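Local coordinates for protein DNA endonuclease I-CvuI (Chlorella vulgaris, PDB 5A77) that probably acts as a homing endonuclease of the LAGLIDADG family, cutting DNA at a long target site in the service of intron mobility, at residues K93-L98 with Q104-L109; I112-N117 with L124-L129. All coordinates share one frame; numbering follows the deposited sequence.

Contact 1 (K93-L98 with Q104-L109); sequences KLLPYL and QAKLVL
Leu95 and Ala105 bring the backbones of 93-98 and 104-109 closest, their CA atoms 7.0 Å apart, where the chain leaves helix 84-94 and, after a short link, runs into helix 102-114. This is a helix-loop-helix connection of the LAGLIDADG endonuclease fold, packed beside the antiparallel sheet. Leu95, just past the end of helix 84-94, carries most of the contact by splitting its two methyls between partners. CD1 lies against the methyl of Ala105, with Leu95 CD1 to Ala105 CB at 3.5 Å, while the other branch meets the next turn of the helix: Leu95 CD2 and Leu109 CD1 come tip to tip, also at 3.5 Å. A chi1 of -142°, away from the staggered positions, goes with this placing of one methyl on Ala105 and the other on Leu109. On the solvent side the aliphatic part of Lys106 crosses Leu95 at about a right angle, Lys106 CD standing 3.9 Å from Leu95 CD1; the bend at chi2 (69°) turns CD toward that methyl. The turn itself is held by Leu94 O, which accepts from Tyr97 N at 2.6 Å and from Leu98 N at 3.0 Å. Leu98 O is hydrogen-bonded by Arg102 NE, a further tie across the link. Leu98 points back to the second helix from a buried position, its side chain also resting on Asp20 of helix 6-22 and Ile25 of strand 23-31. Ala105 CB receives from it a second methyl, Leu98 CD1, at 4.1 Å.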
loop_
_atom_site.group_PDB
_atom_site.type_symbol
_atom_site.label_atom_id
_atom_site.label_comp_id
_atom_site.label_asym_id
_atom_site.label_seq_id
_atom_site.Cartn_x
_atom_site.Cartn_y
_atom_site.Cartn_z
ATOM N N LYS B 93 14.983 -8.825 -6.135
ATOM C CA LYS B 93 13.909 -9.728 -5.732
ATOM C C LYS B 93 12.590 -9.151 -6.185
ATOM O O LYS B 93 11.770 -9.849 -6.770
ATOM C CB LYS B 93 13.904 -9.951 -4.221
ATOM C CG LYS B 93 14.799 -11.079 -3.773
ATOM C CD LYS B 93 15.146 -10.934 -2.317
ATOM C CE LYS B 93 16.213 -11.921 -1.917
ATOM N NZ LYS B 93 16.791 -11.564 -0.587
ATOM N N LEU B 94 12.411 -7.857 -5.936
ATOM C CA LEU B 94 11.148 -7.170 -6.195
ATOM C C LEU B 94 11.006 -6.689 -7.634
ATOM O O LEU B 94 9.917 -6.734 -8.204
ATOM C CB LEU B 94 11.006 -5.986 -5.238
ATOM C CG LEU B 94 11.028 -6.450 -3.780
ATOM C CD1 LEU B 94 10.919 -5.296 -2.788
ATOM C CD2 LEU B 94 9.908 -7.449 -3.573
ATOM N N LEU B 95 12.122 -6.236 -8.201
ATOM C CA LEU B 95 12.205 -5.643 -9.542
ATOM C C LEU B 95 11.280 -6.243 -10.605
ATOM O O LEU B 95 10.571 -5.498 -11.281
ATOM C CB LEU B 95 13.652 -5.728 -10.023
ATOM C CG LEU B 95 14.265 -4.598 -10.828
ATOM C CD1 LEU B 95 13.838 -3.256 -10.275
ATOM C CD2 LEU B 95 15.777 -4.763 -10.755
ATOM N N PRO B 96 11.259 -7.585 -10.750
ATOM C CA PRO B 96 10.335 -8.145 -11.746
ATOM C C PRO B 96 8.849 -7.885 -11.452
ATOM O O PRO B 96 8.018 -8.049 -12.354
ATOM C CB PRO B 96 10.623 -9.650 -11.683
ATOM C CG PRO B 96 11.987 -9.761 -11.093
ATOM C CD PRO B 96 12.066 -8.644 -10.110
ATOM N N TYR B 97 8.514 -7.482 -10.230
ATOM C CA TYR B 97 7.109 -7.291 -9.878
ATOM C C TYR B 97 6.747 -5.856 -9.518
ATOM O O TYR B 97 5.573 -5.511 -9.496
ATOM C CB TYR B 97 6.718 -8.205 -8.720
ATOM C CG TYR B 97 7.187 -9.625 -8.883
ATOM C CD1 TYR B 97 6.567 -10.478 -9.783
ATOM C CD2 TYR B 97 8.258 -10.112 -8.143
ATOM C CE1 TYR B 97 6.997 -11.779 -9.939
ATOM C CE2 TYR B 97 8.695 -11.409 -8.292
ATOM C CZ TYR B 97 8.061 -12.238 -9.188
ATOM O OH TYR B 97 8.492 -13.534 -9.339
ATOM N N LEU B 98 7.725 -5.013 -9.225
ATOM C CA LEU B 98 7.379 -3.630 -8.939
ATOM C C LEU B 98 6.796 -2.959 -10.183
ATOM O O LEU B 98 7.419 -2.916 -11.251
ATOM C CB LEU B 98 8.583 -2.845 -8.442
ATOM C CG LEU B 98 9.047 -3.069 -7.007
ATOM C CD1 LEU B 98 10.232 -2.159 -6.732
ATOM C CD2 LEU B 98 7.931 -2.813 -6.018
ATOM N N GLN B 104 12.249 4.117 -9.516
ATOM C CA GLN B 104 13.055 4.405 -8.335
ATOM C C GLN B 104 14.010 3.251 -8.064
ATOM O O GLN B 104 15.170 3.466 -7.729
ATOM C CB GLN B 104 12.175 4.658 -7.114
ATOM C CG GLN B 104 11.283 5.879 -7.215
ATOM C CD GLN B 104 9.846 5.513 -7.520
ATOM O OE1 GLN B 104 9.473 5.256 -8.675
ATOM N NE2 GLN B 104 9.031 5.463 -6.480
ATOM N N ALA B 105 13.527 2.027 -8.240
ATOM C CA ALA B 105 14.377 0.849 -8.088
ATOM C C ALA B 105 15.574 0.898 -9.022
ATOM O O ALA B 105 16.714 0.797 -8.582
ATOM C CB ALA B 105 13.591 -0.407 -8.332
ATOM N N LYS B 106 15.304 1.059 -10.310
ATOM C CA LYS B 106 16.335 1.006 -11.336
ATOM C C LYS B 106 17.367 2.119 -11.150
ATOM O O LYS B 106 18.578 1.900 -11.304
ATOM C CB LYS B 106 15.693 1.090 -12.720
ATOM C CG LYS B 106 16.129 -0.018 -13.664
ATOM C CD LYS B 106 15.581 -1.373 -13.242
ATOM C CE LYS B 106 16.121 -2.489 -14.136
ATOM N NZ LYS B 106 17.602 -2.625 -14.015
ATOM N N LEU B 107 16.892 3.313 -10.804
ATOM C CA LEU B 107 17.802 4.422 -10.538
ATOM C C LEU B 107 18.690 4.098 -9.341
ATOM O O LEU B 107 19.913 4.201 -9.430
ATOM C CB LEU B 107 17.024 5.720 -10.308
ATOM C CG LEU B 107 16.408 6.307 -11.585
ATOM C CD1 LEU B 107 15.736 7.644 -11.318
ATOM C CD2 LEU B 107 17.454 6.455 -12.676
ATOM N N VAL B 108 18.077 3.678 -8.237
ATOM C CA VAL B 108 18.813 3.300 -7.030
ATOM C C VAL B 108 19.831 2.178 -7.293
ATOM O O VAL B 108 20.919 2.175 -6.715
ATOM C CB VAL B 108 17.845 2.884 -5.898
ATOM C CG1 VAL B 108 18.606 2.233 -4.742
ATOM C CG2 VAL B 108 17.074 4.102 -5.396
ATOM N N LEU B 109 19.513 1.251 -8.191
ATOM C CA LEU B 109 20.503 0.248 -8.573
ATOM C C LEU B 109 21.657 0.847 -9.397
ATOM O O LEU B 109 22.785 0.351 -9.322
ATOM C CB LEU B 109 19.850 -0.894 -9.344
ATOM C CG LEU B 109 18.992 -1.805 -8.468
ATOM C CD1 LEU B 109 18.372 -2.929 -9.269
ATOM C CD2 LEU B 109 19.816 -2.357 -7.302
#

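Contact 2 (I112-N117 with L124-L129); sequences IKKLPN and LMEAAL
Lys114 and Glu126 form the one direct side-chain contact between 112-117 and 124-129, joining helix 102-114 to helix 121-135 across the next helix-loop-helix connection of this LAGLIDADG endonuclease. The backbones come nearest at Lys114 and Ala127, whose CA atoms lie 6.8 Å apart. The donor is Lys114 NZ and the acceptor Glu126 OE1, 2.7 Å apart in a salt-bridged hydrogen bond. The ammonium approaches from above the carboxylate, 44° out of its plane. The two side chains cross at about a right angle: the lysine, bent at chi3 (138°), reaches over from the 112-117 segment, and the glutamate runs extended beyond CG to meet it. The Lys114 side chain also touches Val123 of helix 121-135. Backbone groups are paired locally. Asn117 N donates to Lys114 O at 2.8 Å, closing the 3-10 turn, whereas Leu115 N to Ile112 O is weak; in the opposing helix Ala128 N donates to Leu124 O and Leu129 N to Met125 O. Glu126 is exposed, so solvent probably moderates the strength of the ion pair. Behind the nitrogen, Lys114 CE lies 3.6 Å from Glu126 OE1.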
loop_
_atom_site.group_PDB
_atom_site.type_symbol
_atom_site.label_atom_id
_atom_site.label_comp_id
_atom_site.label_asym_id
_atom_site.label_seq_id
_atom_site.Cartn_x
_atom_site.Cartn_y
_atom_site.Cartn_z
ATOM N N ILE B 112 23.803 2.339 -6.643
ATOM C CA ILE B 112 24.546 1.374 -5.848
ATOM C C ILE B 112 25.783 0.947 -6.636
ATOM O O ILE B 112 26.812 0.580 -6.054
ATOM C CB ILE B 112 23.679 0.156 -5.462
ATOM C CG1 ILE B 112 22.676 0.543 -4.366
ATOM C CG2 ILE B 112 24.539 -0.998 -4.953
ATOM C CD1 ILE B 112 21.565 -0.491 -4.144
ATOM N N LYS B 113 25.690 1.044 -7.960
ATOM C CA LYS B 113 26.811 0.703 -8.831
ATOM C C LYS B 113 28.071 1.524 -8.534
ATOM O O LYS B 113 29.180 0.994 -8.577
ATOM C CB LYS B 113 26.411 0.871 -10.296
ATOM C CG LYS B 113 26.581 -0.396 -11.112
ATOM C CD LYS B 113 25.797 -0.325 -12.412
ATOM C CE LYS B 113 24.430 -0.986 -12.243
ATOM N NZ LYS B 113 23.885 -1.555 -13.516
ATOM N N LYS B 114 27.885 2.797 -8.192
ATOM C CA LYS B 114 28.996 3.715 -7.987
ATOM C C LYS B 114 29.391 3.994 -6.525
ATOM O O LYS B 114 30.430 4.612 -6.281
ATOM C CB LYS B 114 28.684 5.040 -8.671
ATOM C CG LYS B 114 27.646 4.917 -9.755
ATOM C CD LYS B 114 27.561 6.167 -10.586
ATOM C CE LYS B 114 27.422 5.776 -12.034
ATOM N NZ LYS B 114 27.725 6.915 -12.925
ATOM N N LEU B 115 28.583 3.552 -5.564
ATOM C CA LEU B 115 28.895 3.780 -4.148
ATOM C C LEU B 115 30.268 3.252 -3.738
ATOM O O LEU B 115 30.952 3.901 -2.950
ATOM C CB LEU B 115 27.828 3.161 -3.231
ATOM C CG LEU B 115 26.406 3.711 -3.299
ATOM C CD1 LEU B 115 25.515 2.919 -2.355
ATOM C CD2 LEU B 115 26.377 5.195 -2.965
ATOM N N PRO B 116 30.677 2.074 -4.251
ATOM C CA PRO B 116 32.044 1.659 -3.928
ATOM C C PRO B 116 33.124 2.667 -4.322
ATOM O O PRO B 116 34.199 2.676 -3.712
ATOM C CB PRO B 116 32.199 0.369 -4.730
ATOM C CG PRO B 116 30.818 -0.201 -4.749
ATOM C CD PRO B 116 29.931 0.992 -4.923
ATOM N N ASN B 117 32.851 3.510 -5.311
ATOM C CA ASN B 117 33.870 4.428 -5.789
ATOM C C ASN B 117 33.598 5.875 -5.405
ATOM O O ASN B 117 34.168 6.795 -5.988
ATOM C CB ASN B 117 34.000 4.291 -7.307
ATOM C CG ASN B 117 34.131 2.838 -7.740
ATOM O OD1 ASN B 117 34.697 2.010 -7.016
ATOM N ND2 ASN B 117 33.597 2.518 -8.911
ATOM N N LEU B 124 31.237 10.752 -6.742
ATOM C CA LEU B 124 30.218 11.199 -5.806
ATOM C C LEU B 124 29.235 12.130 -6.530
ATOM O O LEU B 124 28.039 12.168 -6.213
ATOM C CB LEU B 124 30.850 11.900 -4.605
ATOM C CG LEU B 124 29.862 12.429 -3.562
ATOM C CD1 LEU B 124 28.951 11.331 -3.050
ATOM C CD2 LEU B 124 30.576 13.104 -2.416
ATOM N N MET B 125 29.739 12.863 -7.517
ATOM C CA MET B 125 28.915 13.821 -8.233
ATOM C C MET B 125 27.900 13.169 -9.169
ATOM O O MET B 125 26.753 13.611 -9.226
ATOM C CB MET B 125 29.778 14.786 -9.034
ATOM C CG MET B 125 28.989 15.983 -9.493
ATOM S SD MET B 125 28.505 16.998 -8.089
ATOM C CE MET B 125 26.787 17.299 -8.507
ATOM N N GLU B 126 28.304 12.135 -9.906
ATOM C CA GLU B 126 27.341 11.407 -10.728
ATOM C C GLU B 126 26.282 10.750 -9.824
ATOM O O GLU B 126 25.130 10.595 -10.207
ATOM C CB GLU B 126 28.027 10.358 -11.624
ATOM C CG GLU B 126 29.483 10.649 -11.953
ATOM C CD GLU B 126 30.192 9.543 -12.754
ATOM O OE1 GLU B 126 29.945 8.342 -12.504
ATOM O OE2 GLU B 126 31.061 9.879 -13.591
ATOM N N ALA B 127 26.682 10.403 -8.604
ATOM C CA ALA B 127 25.794 9.752 -7.656
ATOM C C ALA B 127 24.763 10.736 -7.075
ATOM O O ALA B 127 23.567 10.403 -6.960
ATOM C CB ALA B 127 26.594 9.106 -6.556
ATOM N N ALA B 128 25.215 11.935 -6.707
ATOM C CA ALA B 128 24.311 12.955 -6.175
ATOM C C ALA B 128 23.269 13.383 -7.216
ATOM O O ALA B 128 22.092 13.571 -6.896
ATOM C CB ALA B 128 25.096 14.160 -5.692
ATOM N N LEU B 129 23.699 13.530 -8.464
ATOM C CA LEU B 129 22.773 13.932 -9.522
ATOM C C LEU B 129 21.676 12.875 -9.781
ATOM O O LEU B 129 20.557 13.215 -10.146
ATOM C CB LEU B 129 23.546 14.237 -10.804
ATOM C CG LEU B 129 24.086 15.669 -10.825
ATOM C CD1 LEU B 129 25.258 15.841 -11.806
ATOM C CD2 LEU B 129 22.959 16.631 -11.167
#

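Overall arrangement
Contacts 1 and 2 follow one another along the chain and share helix 102-114, each tying one end region of it to a neighbouring helix: 84-94 and the turn after it in contact 1, 121-135 in contact 2. Their centres are about 17 Å apart, and beyond adjoining in sequence they do not touch. Contact 1 is partly buried and apolar, with leucine methyls packed on one another and on an alanine, Leu98 and Ala105 buried, and a lysine chain on its solvent side. Contact 2 lies at the surface and rests on a single ion pair. The buried areas are nevertheless similar, 177 and 164 Å², so the difference lies in chemistry more than in size.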